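Local coordinates for protein aspartate-semialdehyde dehydrogenase (Candida albicans, PDB 3HSK) that makes aspartate semialdehyde by NADPH-dependent reductive dephosphorylation of aspartyl phosphate, the second step in the synthesis of methionine, threonine and isoleucine from aspartate, at residues L278-R283 against L349-V354; D192-T197 against M257-Q262; G58-D63 against E77-V82; A22-A27 against H48-S53. One frame throughout, in Å; residues are numbered along the deposited sequence.

The four contacts fall into two pairs, one in each half of the subunit. Interactions 4 and 3, in that order along the chain, belong to the NADP-binding part; interactions 2 and 1 follow later, in the dimerisation part. Within each pair the centres are about 11 Å apart and the contacts touch, whereas between pairs the centres lie about 36 to 50 Å apart, on opposite sides of the chain's centre. Interaction 4 joins two strands of the parallel nucleotide-binding sheet, and interaction 3 packs beside it. Interactions 1 and 2 share the mixed sheet, through neighbouring strands 273-280 and 191-199, and both reach the second subunit. These contacts of the cofactor-binding part and of the subunit interface thus lie on separate sheets.

Interaction 1 (L278-R283 against L349-V354); sequences LRFANR and LDFKMV
D350 reaches across to R283 and F280, and its side chain repays tracing outward. D350 CB starts 3.4 Å from L278 O. With CG anti to its own carbonyl carbon (chi1 -74°), the carboxylate is carried past R279 toward the loop after strand 273-280. There D350 OD1 takes a hydrogen bond from R283 NH2 at 2.8 Å. D350 OD2 accepts R283 NH1 at 2.7 Å on its syn lone pair, and this bond is almost straight at 178°. The result is an end-on, two-nitrogen salt bridge, with guanidinium and carboxylate only 25° from coplanar. D350 OD2 has a second donor, F280 N at 2.9 Å, which comes from the anti side and well out of the carboxylate plane.

Behind the acid the backbones form a classic beta bulge. D350 and F351 both face L278, and L278 O accepts D350 N at 2.8 Å and F351 N at 3.0 Å. Apolar groups pack alongside: F351 CE2 lies at the edge of the F280 ring, and L349 CD2 covers one face of the R279 guanidinium, whose NE turns instead to D192.

R283 NH1 also bonds to F280 O, so one guanidinium ties the loop to its own strand as well as to the bulge. Gripped by three donors, two of them from an arginine, the D350 carboxylate is held against rotation and probably favours its charged form.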
# COMPACT_ATOMS: atom_id res chain seq x y z
N LEU A 278 -2.58 -12.26 6.36
CA LEU A 278 -2.18 -13.21 7.40
C LEU A 278 -2.62 -14.67 7.15
O LEU A 278 -3.65 -14.92 6.51
CB LEU A 278 -2.64 -12.74 8.78
CG LEU A 278 -4.14 -12.75 9.10
CD1 LEU A 278 -4.60 -14.10 9.66
CD2 LEU A 278 -4.46 -11.64 10.07
N ARG A 279 -1.83 -15.60 7.67
CA ARG A 279 -2.14 -17.03 7.64
C ARG A 279 -1.93 -17.64 9.03
O ARG A 279 -0.93 -17.34 9.70
CB ARG A 279 -1.23 -17.76 6.65
CG ARG A 279 -1.53 -19.25 6.52
CD ARG A 279 -0.62 -19.90 5.51
NE ARG A 279 0.77 -19.93 5.96
CZ ARG A 279 1.81 -20.10 5.15
NH1 ARG A 279 1.63 -20.25 3.84
NH2 ARG A 279 3.04 -20.12 5.65
N PHE A 280 -2.87 -18.49 9.45
CA PHE A 280 -2.72 -19.24 10.70
C PHE A 280 -1.92 -20.53 10.51
O PHE A 280 -2.01 -21.18 9.46
CB PHE A 280 -4.09 -19.55 11.32
CG PHE A 280 -4.84 -18.33 11.79
CD1 PHE A 280 -5.91 -17.82 11.07
CD2 PHE A 280 -4.46 -17.69 12.97
CE1 PHE A 280 -6.60 -16.70 11.51
CE2 PHE A 280 -5.14 -16.56 13.42
CZ PHE A 280 -6.21 -16.07 12.68
N ALA A 281 -1.14 -20.88 11.53
CA ALA A 281 -0.37 -22.13 11.54
C ALA A 281 -1.29 -23.36 11.66
O ALA A 281 -1.04 -24.40 11.04
CB ALA A 281 0.65 -22.12 12.68
N ASN A 282 -2.36 -23.21 12.46
CA ASN A 282 -3.30 -24.30 12.71
C ASN A 282 -4.44 -24.29 11.71
O ASN A 282 -5.02 -23.24 11.43
CB ASN A 282 -3.87 -24.23 14.13
CG ASN A 282 -2.79 -24.25 15.20
OD1 ASN A 282 -1.73 -24.86 15.02
ND2 ASN A 282 -3.06 -23.59 16.32
N ARG A 283 -4.77 -25.47 11.19
CA ARG A 283 -5.79 -25.63 10.16
C ARG A 283 -7.08 -26.24 10.72
O ARG A 283 -7.04 -26.96 11.72
CB ARG A 283 -5.26 -26.46 8.98
CG ARG A 283 -3.89 -26.03 8.42
CD ARG A 283 -3.73 -24.52 8.22
NE ARG A 283 -4.65 -23.96 7.22
CZ ARG A 283 -4.91 -22.66 7.07
NH1 ARG A 283 -4.33 -21.76 7.86
NH2 ARG A 283 -5.75 -22.27 6.12
N LEU A 349 -2.65 -16.06 1.44
CA LEU A 349 -2.73 -16.44 2.83
C LEU A 349 -4.20 -16.65 3.18
O LEU A 349 -5.00 -16.94 2.29
CB LEU A 349 -2.03 -15.39 3.71
CG LEU A 349 -0.53 -15.20 3.44
CD1 LEU A 349 0.12 -14.25 4.44
CD2 LEU A 349 0.21 -16.53 3.41
N ASP A 350 -4.56 -16.51 4.45
CA ASP A 350 -5.93 -16.81 4.88
C ASP A 350 -6.86 -15.61 4.76
O ASP A 350 -7.96 -15.71 4.21
CB ASP A 350 -5.94 -17.36 6.31
CG ASP A 350 -5.43 -18.79 6.41
OD1 ASP A 350 -5.52 -19.55 5.42
OD2 ASP A 350 -4.94 -19.15 7.50
N PHE A 351 -6.41 -14.48 5.31
CA PHE A 351 -7.23 -13.27 5.37
C PHE A 351 -6.42 -12.04 5.03
O PHE A 351 -5.23 -11.97 5.31
CB PHE A 351 -7.85 -13.09 6.76
CG PHE A 351 -8.77 -14.22 7.18
CD1 PHE A 351 -10.11 -14.21 6.80
CD2 PHE A 351 -8.29 -15.28 7.95
CE1 PHE A 351 -10.96 -15.26 7.19
CE2 PHE A 351 -9.14 -16.32 8.33
CZ PHE A 351 -10.47 -16.31 7.95
N LYS A 352 -7.10 -11.07 4.41
CA LYS A 352 -6.57 -9.73 4.26
C LYS A 352 -7.55 -8.72 4.81
O LYS A 352 -8.75 -8.99 4.89
CB LYS A 352 -6.19 -9.43 2.80
CG LYS A 352 -7.28 -9.63 1.75
CD LYS A 352 -6.67 -9.48 0.34
CE LYS A 352 -7.62 -9.92 -0.76
NZ LYS A 352 -6.94 -9.93 -2.09
N MET A 353 -7.03 -7.57 5.22
CA MET A 353 -7.82 -6.50 5.83
C MET A 353 -7.04 -5.18 5.82
O MET A 353 -5.84 -5.17 5.52
CB MET A 353 -8.24 -6.87 7.26
CG MET A 353 -7.08 -7.06 8.24
SD MET A 353 -7.57 -7.89 9.77
CE MET A 353 -7.79 -9.56 9.13
N VAL A 354 -7.72 -4.09 6.14
CA VAL A 354 -7.14 -2.76 6.10
C VAL A 354 -7.21 -2.18 7.51
O VAL A 354 -8.27 -2.18 8.13
CB VAL A 354 -7.90 -1.83 5.11
CG1 VAL A 354 -7.26 -0.45 5.05
CG2 VAL A 354 -7.94 -2.45 3.72

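Interaction 2 (D192-T197 against M257-Q262); sequences DALTTT and MKVSAQ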
# COMPACT_ATOMS: atom_id res chain seq x y z
N ASP A 192 1.80 -17.84 11.23
CA ASP A 192 3.11 -18.20 10.70
C ASP A 192 3.52 -17.37 9.48
O ASP A 192 4.67 -17.42 9.06
CB ASP A 192 3.18 -19.71 10.39
CG ASP A 192 2.22 -20.15 9.29
OD1 ASP A 192 1.30 -19.38 8.93
OD2 ASP A 192 2.41 -21.28 8.78
N ALA A 193 2.58 -16.62 8.91
CA ALA A 193 2.85 -15.79 7.74
C ALA A 193 2.11 -14.46 7.81
O ALA A 193 0.91 -14.42 8.10
CB ALA A 193 2.50 -16.53 6.46
N LEU A 194 2.83 -13.37 7.55
CA LEU A 194 2.30 -12.02 7.72
C LEU A 194 2.92 -11.01 6.74
O LEU A 194 4.14 -10.85 6.69
CB LEU A 194 2.53 -11.56 9.17
CG LEU A 194 2.12 -10.16 9.63
CD1 LEU A 194 0.61 -9.94 9.57
CD2 LEU A 194 2.65 -9.91 11.04
N THR A 195 2.06 -10.34 5.97
CA THR A 195 2.50 -9.22 5.12
C THR A 195 1.81 -7.93 5.54
O THR A 195 0.73 -7.96 6.13
CB THR A 195 2.21 -9.41 3.61
OG1 THR A 195 0.86 -9.01 3.33
CG2 THR A 195 2.46 -10.84 3.14
N THR A 196 2.46 -6.81 5.22
CA THR A 196 1.88 -5.49 5.40
C THR A 196 2.51 -4.49 4.42
O THR A 196 3.74 -4.40 4.29
CB THR A 196 2.02 -4.97 6.85
OG1 THR A 196 1.30 -3.73 6.98
CG2 THR A 196 3.47 -4.76 7.25
N THR A 197 1.65 -3.77 3.70
CA THR A 197 2.08 -2.61 2.95
C THR A 197 1.48 -1.39 3.64
O THR A 197 0.25 -1.28 3.77
CB THR A 197 1.66 -2.66 1.48
OG1 THR A 197 2.25 -3.81 0.86
CG2 THR A 197 2.14 -1.41 0.74
N MET A 257 7.52 -17.93 11.89
CA MET A 257 6.69 -16.83 11.40
C MET A 257 7.47 -15.99 10.39
O MET A 257 8.59 -15.55 10.68
CB MET A 257 6.17 -15.96 12.55
CG MET A 257 5.34 -14.75 12.12
SD MET A 257 4.55 -13.85 13.49
CE MET A 257 5.97 -13.07 14.23
N LYS A 258 6.89 -15.81 9.22
CA LYS A 258 7.46 -14.94 8.20
C LYS A 258 6.70 -13.63 8.21
O LYS A 258 5.46 -13.60 8.27
CB LYS A 258 7.38 -15.59 6.81
CG LYS A 258 7.89 -17.02 6.73
CD LYS A 258 9.42 -17.10 6.83
CE LYS A 258 9.91 -18.55 6.76
NZ LYS A 258 9.37 -19.27 5.58
N VAL A 259 7.45 -12.53 8.17
CA VAL A 259 6.87 -11.20 8.19
C VAL A 259 7.50 -10.36 7.08
O VAL A 259 8.72 -10.22 7.00
CB VAL A 259 7.03 -10.51 9.57
CG1 VAL A 259 6.14 -11.16 10.63
CG2 VAL A 259 8.48 -10.59 10.02
N SER A 260 6.65 -9.81 6.21
CA SER A 260 7.13 -9.04 5.07
C SER A 260 6.50 -7.66 5.06
O SER A 260 5.28 -7.53 4.95
CB SER A 260 6.84 -9.77 3.76
OG SER A 260 7.49 -9.13 2.68
N ALA A 261 7.34 -6.63 5.21
CA ALA A 261 6.87 -5.25 5.26
C ALA A 261 7.30 -4.44 4.04
O ALA A 261 8.42 -4.58 3.55
CB ALA A 261 7.34 -4.57 6.53
N GLN A 262 6.39 -3.60 3.56
CA GLN A 262 6.69 -2.62 2.52
C GLN A 262 6.09 -1.28 2.96
O GLN A 262 4.87 -1.13 3.06
CB GLN A 262 6.17 -3.08 1.15
CG GLN A 262 6.88 -4.32 0.60
CD GLN A 262 6.62 -4.60 -0.87
OE1 GLN A 262 6.19 -5.70 -1.23
NE2 GLN A 262 6.90 -3.62 -1.73
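The flat groups that meet between D192-T197 and M257-Q262 are peptide units, joined N-H to C=O along the two strands. S260 N approaches L194 O at 2.8 Å, nearly along the C=O axis, and T196 N meets S260 O and Q262 N meets T196 O in much the same way. At the start of the pair K258 N is different: it stands above the carbonyl plane of D192, 43° out of it, yet binds D192 O at 2.7 Å. The L194 N to K258 O bond is weak and bent. CA-H groups fill in between, such as V259 CA 3.1 Å from L194 O.

The strands run parallel, 5° apart, with 258-262 outermost within this chain in the mixed sheet of the dimerisation domain. On the face of L194, T196, V259 and A261, helices 172-188 and 227-238 pack. L194 has CG anti to its backbone N (chi1 177°), which lays CD2 obliquely against V259 CG1 at 3.7 Å; farther along, T196 CG2 rests 3.9 Å from A261 CB, while T196 OG1 turns to E274. The face of T195, T197, S260 and Q262 meets the second subunit, and S260 OG bonds to D346 of the second subunit. At the edge of strand 258-262, A261 O accepts K352 NZ of the second subunit.

Interaction 3 (G58-D63 against E77-V82); sequences GKKYKD and EQDIVV
Residues 58-61 and 80-82 run past each other, joined by a single backbone bridge between K60 and V81, whose CA atoms are 4.4 Å apart. G58 N bonds to V82 O at 2.9 Å, and V82 N returns a bond to K59 O at 2.8 Å. G58 has a positive phi of 97°, a value that suits glycine. Beyond K60, the N-cap residue, the chain turns into helix 61-64. Amides in the first turn of a helix lack earlier carbonyls of that helix as partners, and here the other segment supplies them: Y61 N binds I80 O at 2.9 Å and K62 N binds Q78 O at 3.1 Å, the latter on a lone pair in the carbonyl plane.

K62 holds CG between its backbone N and carbonyl carbon (chi1 64°), which draws the chain across Q78 at about a right angle, with K62 CB 3.5 Å from Q78 CG. K60 and K62 each run alongside D79 and point the same way. Their NZ atoms stay beyond salt-bridge range, 4.3 Å from D79 OD1 for K60, so any attraction is probably loose at this exposed surface. Y61 goes inward instead: V82 CG2 touches its ring edge, and OH bonds to A27 O.

Y61 also packs on T28 and V82 lies near S56, both NADP-binding residues, placing this loop-and-helix packing beside the cofactor site of the nucleotide-binding domain.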
# COMPACT_ATOMS: atom_id res chain seq x y z
N GLY A 58 17.55 25.37 31.40
CA GLY A 58 17.45 26.70 31.98
C GLY A 58 16.25 27.50 31.49
O GLY A 58 15.79 28.41 32.18
N LYS A 59 15.75 27.16 30.30
CA LYS A 59 14.58 27.82 29.74
C LYS A 59 13.27 27.27 30.30
O LYS A 59 13.19 26.10 30.68
CB LYS A 59 14.55 27.68 28.21
CG LYS A 59 15.70 28.32 27.48
CD LYS A 59 15.44 28.29 25.99
CE LYS A 59 16.62 28.84 25.22
NZ LYS A 59 16.20 29.25 23.86
N LYS A 60 12.25 28.13 30.35
CA LYS A 60 10.86 27.69 30.53
C LYS A 60 10.50 26.84 29.33
O LYS A 60 10.94 27.11 28.21
CB LYS A 60 9.91 28.89 30.57
CG LYS A 60 9.96 29.70 31.85
CD LYS A 60 8.91 30.81 31.81
CE LYS A 60 9.04 31.76 32.99
NZ LYS A 60 8.63 31.15 34.29
N TYR A 61 9.68 25.81 29.55
CA TYR A 61 9.31 24.89 28.47
C TYR A 61 8.77 25.61 27.23
O TYR A 61 9.11 25.24 26.10
CB TYR A 61 8.31 23.83 28.96
CG TYR A 61 7.96 22.83 27.88
CD1 TYR A 61 8.90 21.90 27.43
CD2 TYR A 61 6.70 22.84 27.28
CE1 TYR A 61 8.60 21.00 26.42
CE2 TYR A 61 6.39 21.94 26.27
CZ TYR A 61 7.34 21.02 25.85
OH TYR A 61 7.04 20.13 24.85
N LYS A 62 7.96 26.65 27.44
CA LYS A 62 7.39 27.42 26.32
C LYS A 62 8.44 28.12 25.44
O LYS A 62 8.20 28.33 24.25
CB LYS A 62 6.34 28.43 26.81
CG LYS A 62 6.85 29.54 27.73
CD LYS A 62 5.80 30.63 27.88
CE LYS A 62 6.19 31.62 28.97
NZ LYS A 62 5.28 32.81 28.95
N ASP A 63 9.59 28.46 26.02
CA ASP A 63 10.68 29.09 25.27
C ASP A 63 11.64 28.08 24.66
O ASP A 63 12.29 28.35 23.65
CB ASP A 63 11.46 30.07 26.16
CG ASP A 63 10.63 31.28 26.56
OD1 ASP A 63 9.93 31.87 25.70
OD2 ASP A 63 10.69 31.66 27.75
N GLU A 77 2.21 24.23 33.06
CA GLU A 77 3.19 23.41 32.35
C GLU A 77 4.10 24.25 31.46
O GLU A 77 5.24 23.88 31.20
CB GLU A 77 2.49 22.34 31.51
CG GLU A 77 2.16 21.05 32.26
CD GLU A 77 0.95 21.18 33.18
OE1 GLU A 77 0.09 22.04 32.92
OE2 GLU A 77 0.85 20.40 34.15
N GLN A 78 3.58 25.38 31.00
CA GLN A 78 4.28 26.27 30.08
C GLN A 78 5.48 26.95 30.75
O GLN A 78 6.48 27.26 30.10
CB GLN A 78 3.31 27.33 29.56
CG GLN A 78 3.19 27.42 28.05
CD GLN A 78 2.12 28.41 27.62
OE1 GLN A 78 0.94 28.24 27.92
NE2 GLN A 78 2.53 29.46 26.91
N ASP A 79 5.37 27.16 32.07
CA ASP A 79 6.38 27.87 32.85
C ASP A 79 7.43 26.96 33.50
O ASP A 79 8.39 27.46 34.10
CB ASP A 79 5.72 28.73 33.94
CG ASP A 79 4.79 29.81 33.37
OD1 ASP A 79 4.96 30.22 32.19
OD2 ASP A 79 3.89 30.25 34.11
N ILE A 80 7.26 25.65 33.39
CA ILE A 80 8.19 24.72 34.06
C ILE A 80 9.59 24.73 33.41
O ILE A 80 9.73 24.68 32.19
CB ILE A 80 7.58 23.29 34.26
CG1 ILE A 80 8.42 22.46 35.24
CG2 ILE A 80 7.39 22.57 32.94
CD1 ILE A 80 7.60 21.62 36.21
N VAL A 81 10.61 24.82 34.26
CA VAL A 81 11.99 25.04 33.81
C VAL A 81 12.65 23.73 33.37
O VAL A 81 12.84 22.81 34.17
CB VAL A 81 12.84 25.76 34.90
CG1 VAL A 81 14.29 25.91 34.43
CG2 VAL A 81 12.25 27.12 35.23
N VAL A 82 12.99 23.68 32.08
CA VAL A 82 13.63 22.52 31.47
C VAL A 82 15.02 22.29 32.06
O VAL A 82 15.81 23.22 32.22
CB VAL A 82 13.68 22.64 29.93
CG1 VAL A 82 14.31 21.40 29.31
CG2 VAL A 82 12.28 22.85 29.37

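Interaction 4 (A22-A27 against H48-S53); sequences AGVLGA and HALGAS. With NAP (NADP nicotinamide-adenine-dinucleotide phosphate), chain C.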
# COMPACT_ATOMS: atom_id res chain seq x y z
N ALA A 22 5.87 12.24 37.52
CA ALA A 22 6.36 11.87 36.19
C ALA A 22 7.41 12.82 35.63
O ALA A 22 7.27 14.04 35.69
CB ALA A 22 5.19 11.73 35.21
N GLY A 23 8.47 12.23 35.09
CA GLY A 23 9.49 12.96 34.35
C GLY A 23 9.39 12.70 32.86
O GLY A 23 8.84 11.67 32.44
N VAL A 24 9.90 13.63 32.07
CA VAL A 24 9.95 13.49 30.61
C VAL A 24 11.32 13.89 30.08
O VAL A 24 11.74 15.04 30.23
CB VAL A 24 8.85 14.33 29.89
CG1 VAL A 24 8.88 14.06 28.38
CG2 VAL A 24 7.46 14.05 30.45
N LEU A 25 12.02 12.92 29.49
CA LEU A 25 13.30 13.16 28.84
C LEU A 25 13.07 13.42 27.36
O LEU A 25 12.21 12.80 26.74
CB LEU A 25 14.22 11.95 29.03
CG LEU A 25 14.67 11.63 30.46
CD1 LEU A 25 15.32 10.26 30.53
CD2 LEU A 25 15.62 12.71 30.97
N GLY A 26 13.85 14.35 26.80
CA GLY A 26 13.65 14.79 25.43
C GLY A 26 12.31 15.49 25.31
O GLY A 26 11.58 15.28 24.33
N ALA A 27 12.00 16.33 26.30
CA ALA A 27 10.68 16.92 26.46
C ALA A 27 10.29 17.90 25.37
O ALA A 27 9.10 18.07 25.08
CB ALA A 27 10.57 17.58 27.83
N HIS A 48 6.62 16.48 36.92
CA HIS A 48 7.53 16.91 37.98
C HIS A 48 8.88 17.38 37.46
O HIS A 48 9.47 18.30 38.03
CB HIS A 48 7.72 15.77 38.99
CG HIS A 48 8.29 16.21 40.30
ND1 HIS A 48 9.58 15.93 40.68
CD2 HIS A 48 7.74 16.92 41.31
CE1 HIS A 48 9.81 16.44 41.87
NE2 HIS A 48 8.71 17.05 42.28
N ALA A 49 9.37 16.75 36.40
CA ALA A 49 10.67 17.08 35.81
C ALA A 49 10.63 16.98 34.29
O ALA A 49 10.05 16.05 33.74
CB ALA A 49 11.75 16.18 36.38
N LEU A 50 11.25 17.95 33.62
CA LEU A 50 11.40 17.93 32.16
C LEU A 50 12.86 18.03 31.77
O LEU A 50 13.62 18.81 32.34
CB LEU A 50 10.60 19.06 31.51
CG LEU A 50 9.08 19.10 31.65
CD1 LEU A 50 8.51 20.24 30.82
CD2 LEU A 50 8.43 17.78 31.24
N GLY A 51 13.26 17.24 30.77
CA GLY A 51 14.66 17.19 30.36
C GLY A 51 14.86 17.35 28.87
O GLY A 51 14.14 16.75 28.07
N ALA A 52 15.86 18.16 28.51
CA ALA A 52 16.32 18.31 27.13
C ALA A 52 17.82 18.61 27.11
O ALA A 52 18.49 18.44 28.13
CB ALA A 52 15.53 19.40 26.41
N SER A 53 18.34 19.04 25.96
CA SER A 53 19.77 19.34 25.80
C SER A 53 20.22 20.63 26.48
O SER A 53 19.44 21.28 27.18
CB SER A 53 20.16 19.37 24.31
OG SER A 53 19.71 20.56 23.69
PA NAP C . 15.45 15.91 18.48
O1A NAP C . 14.93 17.27 18.73
O2A NAP C . 16.77 15.96 17.81
O5B NAP C . 15.55 15.10 19.86
C5B NAP C . 14.40 14.84 20.63
C4B NAP C . 14.64 15.36 22.04
O4B NAP C . 15.94 15.00 22.46
C3B NAP C . 14.55 16.88 22.09
O3B NAP C . 13.70 17.28 23.14
C2B NAP C . 15.97 17.33 22.35
O2B NAP C . 16.04 18.48 23.15
C1B NAP C . 16.60 16.12 23.03
N9A NAP C . 18.06 16.10 22.81
C8A NAP C . 18.73 16.18 21.62
N7A NAP C . 20.06 16.13 21.87
C5A NAP C . 20.24 16.03 23.20
C6A NAP C . 21.38 15.95 24.00
N6A NAP C . 22.59 15.97 23.45
N1A NAP C . 21.26 15.86 25.38
C2A NAP C . 20.00 15.83 25.96
N3A NAP C . 18.88 15.92 25.16
C4A NAP C . 18.99 16.01 23.81
O3 NAP C . 14.40 15.05 17.61
PN NAP C . 12.87 15.34 17.18
O1N NAP C . 12.54 14.41 16.07
O2N NAP C . 12.00 15.35 18.38
O5D NAP C . 12.94 16.83 16.58
C5D NAP C . 11.85 17.37 15.86
C4D NAP C . 12.07 17.39 14.35
O4D NAP C . 11.85 18.71 13.87
C3D NAP C . 13.47 16.97 13.89
O3D NAP C . 13.48 15.65 13.38
C2D NAP C . 13.87 17.99 12.84
O2D NAP C . 13.65 17.48 11.54
C1D NAP C . 12.94 19.17 13.08
N1N NAP C . 13.65 20.30 13.75
C2N NAP C . 13.95 21.42 13.01
C3N NAP C . 14.61 22.50 13.59
C7N NAP C . 14.64 23.83 12.87
O7N NAP C . 15.60 24.80 13.23
N7N NAP C . 13.74 24.06 11.90
C4N NAP C . 14.98 22.44 14.93
C5N NAP C . 14.68 21.30 15.68
C6N NAP C . 14.01 20.24 15.07
P2B NAP C . 16.53 19.88 22.53
O1X NAP C . 17.21 20.66 23.63
O2X NAP C . 15.34 20.65 22.01
O3X NAP C . 17.50 19.66 21.39
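Main-chain hydrogen bonds join A22-A27 to H48-S53, whose strands, 22-25 and 48-52, run parallel, 6° apart. H48 N bonds to A22 O at 2.8 Å and V24 N to A49 O at 2.9 Å; then G51 N reaches V24 O at 2.7 Å. Past the end of strand 20-25 the chain turns through G26, which has a positive phi, and A27 N comes back to G51 O in a nearly straight bond of 171°. The turn is therefore tied to the neighbouring strand.

G23 CA also points its hydrogen at A49 O, 3.2 Å away.

Apolar contacts gather on the face of V24 and L50, whose side chains lie side by side and point the same way. L50 CD2 touches V24 CB at 3.7 Å, while A27 CB rests on L50 CB; I36 of helix 30-39 covers all three residues. That helix links the two strands in a beta-alpha-beta unit, the core of the Rossmann-type nucleotide fold.

Cofactor contacts cluster at the C-terminal ends of the strands. G26 passes close to the adenosine ribose, its C atom 3.1 Å from NADP O3B. S53 meets the ribose 2'-phosphate: S53 N donates to NADP O1X at 3.1 Å, and with OG set between the backbone N and the carbonyl carbon (chi1 76°), the hydroxyl reaches the same oxygen in a short bond, while also accepting R55 N.

A tight glycine turn can thus admit the ribose closely, and two S53 donors on one phosphate oxygen, an atom that NAD lacks, are consistent with the enzyme's use of NADP.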